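Local coordinates for penicillin-binding protein (Bacillus halodurans, PDB 3TG9) that probably binds penicillin-type beta-lactams through an active-site serine, as a membrane-associated member of the serine beta-lactamase and penicillin-binding protein family, at residues L249-E252 against T253-Q256; Y231-A234 against E235-M238. All coordinates share one frame; numbering follows the deposited sequence.

In the fold
Both interactions are N-caps, one on each of two helices that follow each other in the chain: interaction 2 starts helix 234-245 and interaction 1 starts helix 252-258. Their centres lie 21 Å apart and their nearest atoms about 9 Å apart, so they do not touch. Interaction 2 is buried apart from the partly exposed Glu235, with the first turn of its helix packed against strands 18-24, 296-303 and 308-314 of the large antiparallel sheet. Residues 249-256 sit farther from the centre of the chain, partly exposed, beside helix 58-70. The chemistry differs too: a threonine hydroxyl caps the inner helix, whose methionines reach out to the sheet strands, whereas an asparagine amide caps the outer one and a water bridges the loop to Thr255.

Interaction 1. Residues L249-E252 against T253-Q256; sequences LLNE and TYTQ
Thr253, second residue of helix 252-258, sets its CB 3.7 Å from OD1 of Asn251, the N-cap of this helix. The capping bond itself goes to the next residue. Tyr254 N donates to Asn251 OD1 at 2.8 Å, with an N-H...O angle of 170°, and the torsion of Asn251 brings OD1 to it: CG stands between the backbone N and the carbonyl carbon (chi1 68°), which folds the amide back over the helix start. The same oxygen reaches the ring of Tyr254 at its edge, 3.3 Å from CD1, and the amide and ring planes are 33° apart. Tyr254 CB also rests on Leu250 CB, an apolar touch, and both residues meet helix 58-70: Leu250 touches Cys66 and Glu70, Tyr254 touches Val69 and Glu70.

At Thr255 the backbone and the side chain grip one acceptor. Thr255 N and Thr255 OG1 both donate to Asn251 O, the hydroxyl from above the carbonyl plane, 2.8 Å away. The hydroxyl lies beside its own backbone N, facing the incoming loop, where a water donates to it and accepts from Leu250 N. The loop end is held from outside as well, since Asn251 N bonds Glu70 OE1.

Gln256 continues the helix with N-H to Glu252 O. The Glu252 and Gln256 side chains, both extended, run alongside each other in the same direction on the exposed side, Gln256 OE1 coming 4.0 Å from Glu252 CG.

Interaction 2. Residues Y231-A234 against E235-M238; sequences YVTA and EDMM
Thr233 and Asp236 meet where the chain turns from the strand region into helix 234-245. The hydroxyl of Thr233, held between its backbone N and carbonyl carbon (chi1 60°), is directed back at the first turn, and Thr233 OG1 accepts from Asp236 N at 3.1 Å. Asp236 CB packs tightly against the same oxygen, 3.3 Å from Thr233 OG1, while the carboxylate continues past it to bond Ser189 OG and Glu188 N through OD2. This is an N-cap, with Thr233 immediately before the helix. Its carbonyl joins in: Met237 N donates to Thr233 O at 3.0 Å and weakly to Ala234 O, which also accepts from Met238 N.

The apolar contact across the turn is looser, Val232 CG2 lying 4.2 Å from Met237 CB. From there the Met237 chain leads away, bent at chi2 (63°), to Phe298 and Ser300 of strand 296-303, and Ala234 touches Thr19 and Leu21 of strand 18-24. Partly exposed Glu235 marks the more open side: its extended chain carries OE2 to a long, weak ion pair with Lys239 NZ.

Interaction 1. Residues L249-E252 against T253-Q256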
loop_
_atom_site.group_PDB
_atom_site.type_symbol
_atom_site.label_atom_id
_atom_site.label_comp_id
_atom_site.label_asym_id
_atom_site.label_seq_id
_atom_site.Cartn_x
_atom_site.Cartn_y
_atom_site.Cartn_z
ATOM N N LEU B 249 -8.570 18.013 29.076
ATOM C CA LEU B 249 -9.243 16.916 28.394
ATOM C C LEU B 249 -10.271 16.276 29.321
ATOM O O LEU B 249 -11.346 15.847 28.895
ATOM C CB LEU B 249 -8.218 15.878 27.923
ATOM C CG LEU B 249 -7.306 16.305 26.761
ATOM C CD1 LEU B 249 -6.305 15.213 26.380
ATOM C CD2 LEU B 249 -8.129 16.732 25.546
ATOM N N LEU B 250 -9.923 16.219 30.598
ATOM C CA LEU B 250 -10.797 15.685 31.629
ATOM C C LEU B 250 -10.642 16.577 32.848
ATOM O O LEU B 250 -9.641 17.281 32.982
ATOM C CB LEU B 250 -10.367 14.268 31.997
ATOM C CG LEU B 250 -10.394 13.194 30.915
ATOM C CD1 LEU B 250 -9.267 12.193 31.153
ATOM C CD2 LEU B 250 -11.756 12.505 30.862
ATOM N N ASN B 251 -11.621 16.559 33.740
ATOM C CA ASN B 251 -11.475 17.320 34.973
ATOM C C ASN B 251 -10.450 16.626 35.877
ATOM O O ASN B 251 -9.971 15.538 35.556
ATOM C CB ASN B 251 -12.824 17.512 35.667
ATOM C CG ASN B 251 -13.393 16.220 36.203
ATOM O OD1 ASN B 251 -12.663 15.254 36.457
ATOM N ND2 ASN B 251 -14.713 16.190 36.382
ATOM N N GLU B 252 -10.106 17.251 36.994
ATOM C CA GLU B 252 -9.049 16.732 37.860
ATOM C C GLU B 252 -9.316 15.310 38.385
ATOM O O GLU B 252 -8.433 14.452 38.351
ATOM C CB GLU B 252 -8.796 17.703 39.014
ATOM C CG GLU B 252 -7.935 17.135 40.112
ATOM C CD GLU B 252 -7.840 18.067 41.295
ATOM O OE1 GLU B 252 -7.122 19.084 41.200
ATOM O OE2 GLU B 252 -8.492 17.783 42.317
ATOM N N THR B 253 -10.527 15.068 38.876
ATOM C CA THR B 253 -10.913 13.747 39.360
ATOM C C THR B 253 -10.723 12.651 38.306
ATOM O O THR B 253 -10.155 11.594 38.590
ATOM C CB THR B 253 -12.392 13.720 39.789
ATOM O OG1 THR B 253 -12.607 14.656 40.850
ATOM C CG2 THR B 253 -12.777 12.334 40.265
ATOM N N TYR B 254 -11.218 12.888 37.094
ATOM C CA TYR B 254 -11.155 11.854 36.057
ATOM C C TYR B 254 -9.770 11.699 35.447
ATOM O O TYR B 254 -9.343 10.586 35.151
ATOM C CB TYR B 254 -12.250 12.039 35.001
ATOM C CG TYR B 254 -13.586 11.573 35.518
ATOM C CD1 TYR B 254 -14.481 12.467 36.098
ATOM C CD2 TYR B 254 -13.930 10.234 35.482
ATOM C CE1 TYR B 254 -15.700 12.041 36.596
ATOM C CE2 TYR B 254 -15.142 9.794 35.975
ATOM C CZ TYR B 254 -16.024 10.700 36.532
ATOM O OH TYR B 254 -17.231 10.261 37.027
ATOM N N THR B 255 -9.061 12.807 35.285
ATOM C CA THR B 255 -7.661 12.737 34.894
ATOM C C THR B 255 -6.871 11.854 35.863
ATOM O O THR B 255 -6.120 10.961 35.447
ATOM C CB THR B 255 -7.031 14.121 34.859
ATOM O OG1 THR B 255 -7.770 14.949 33.956
ATOM C CG2 THR B 255 -5.586 14.029 34.395
ATOM N N GLN B 256 -7.066 12.103 37.156
ATOM C CA GLN B 256 -6.366 11.384 38.217
ATOM C C GLN B 256 -6.767 9.915 38.266
ATOM O O GLN B 256 -5.933 9.049 38.536
ATOM C CB GLN B 256 -6.654 12.058 39.562
ATOM C CG GLN B 256 -5.686 11.723 40.695
ATOM C CD GLN B 256 -5.660 12.821 41.756
ATOM O OE1 GLN B 256 -5.957 13.985 41.468
ATOM N NE2 GLN B 256 -5.305 12.454 42.989
HETATM O O HOH W 1 -7.044 16.143 31.281
#

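Interaction 2. Residues Y231-A234 against E235-M238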
loop_
_atom_site.group_PDB
_atom_site.type_symbol
_atom_site.label_atom_id
_atom_site.label_comp_id
_atom_site.label_asym_id
_atom_site.label_seq_id
_atom_site.Cartn_x
_atom_site.Cartn_y
_atom_site.Cartn_z
ATOM N N TYR B 231 -1.782 8.565 13.898
ATOM C CA TYR B 231 -0.625 9.353 13.477
ATOM C C TYR B 231 -0.564 10.664 14.250
ATOM O O TYR B 231 -1.590 11.290 14.486
ATOM C CB TYR B 231 -0.699 9.681 11.987
ATOM C CG TYR B 231 -0.472 8.510 11.032
ATOM C CD1 TYR B 231 0.761 8.326 10.410
ATOM C CD2 TYR B 231 -1.491 7.612 10.734
ATOM C CE1 TYR B 231 0.983 7.271 9.531
ATOM C CE2 TYR B 231 -1.279 6.539 9.838
ATOM C CZ TYR B 231 -0.040 6.385 9.242
ATOM O OH TYR B 231 0.193 5.352 8.356
ATOM N N VAL B 232 0.636 11.075 14.642
ATOM C CA VAL B 232 0.834 12.389 15.232
ATOM C C VAL B 232 2.208 12.883 14.834
ATOM O O VAL B 232 3.021 12.114 14.318
ATOM C CB VAL B 232 0.786 12.348 16.780
ATOM C CG1 VAL B 232 -0.549 11.804 17.272
ATOM C CG2 VAL B 232 1.941 11.526 17.319
ATOM N N THR B 233 2.451 14.171 15.070
ATOM C CA THR B 233 3.795 14.734 15.047
ATOM C C THR B 233 4.292 14.738 16.490
ATOM O O THR B 233 3.484 14.695 17.419
ATOM C CB THR B 233 3.780 16.190 14.564
ATOM O OG1 THR B 233 2.962 16.966 15.446
ATOM C CG2 THR B 233 3.228 16.292 13.140
ATOM N N ALA B 234 5.609 14.795 16.681
ATOM C CA ALA B 234 6.194 14.802 18.023
ATOM C C ALA B 234 5.562 15.868 18.904
ATOM O O ALA B 234 5.226 15.615 20.069
ATOM C CB ALA B 234 7.706 15.008 17.949
ATOM N N GLU B 235 5.405 17.066 18.347
ATOM C CA GLU B 235 4.890 18.194 19.108
ATOM C C GLU B 235 3.390 18.101 19.393
ATOM O O GLU B 235 2.935 18.555 20.435
ATOM C CB GLU B 235 5.237 19.525 18.432
ATOM C CG GLU B 235 4.865 20.720 19.287
ATOM C CD GLU B 235 5.436 22.027 18.763
ATOM O OE1 GLU B 235 5.929 22.046 17.610
ATOM O OE2 GLU B 235 5.381 23.034 19.510
ATOM N N ASP B 236 2.617 17.522 18.482
ATOM C CA ASP B 236 1.233 17.189 18.813
ATOM C C ASP B 236 1.169 16.158 19.969
ATOM O O ASP B 236 0.217 16.150 20.744
ATOM C CB ASP B 236 0.474 16.667 17.586
ATOM C CG ASP B 236 -0.248 17.772 16.817
ATOM O OD1 ASP B 236 0.022 18.967 17.074
ATOM O OD2 ASP B 236 -1.100 17.445 15.962
ATOM N N MET B 237 2.160 15.279 20.080
ATOM C CA MET B 237 2.161 14.347 21.212
ATOM C C MET B 237 2.515 15.115 22.479
ATOM O O MET B 237 1.933 14.892 23.541
ATOM C CB MET B 237 3.121 13.172 21.020
ATOM C CG MET B 237 2.962 12.094 22.110
ATOM S SD MET B 237 1.316 11.339 22.050
ATOM C CE MET B 237 1.153 10.646 23.708
ATOM N N MET B 238 3.459 16.037 22.356
ATOM C CA MET B 238 3.768 16.934 23.461
ATOM C C MET B 238 2.507 17.676 23.895
ATOM O O MET B 238 2.188 17.739 25.072
ATOM C CB MET B 238 4.840 17.934 23.043
ATOM C CG MET B 238 5.234 18.910 24.148
ATOM S SD MET B 238 5.975 20.401 23.487
ATOM C CE MET B 238 4.506 21.358 23.118
#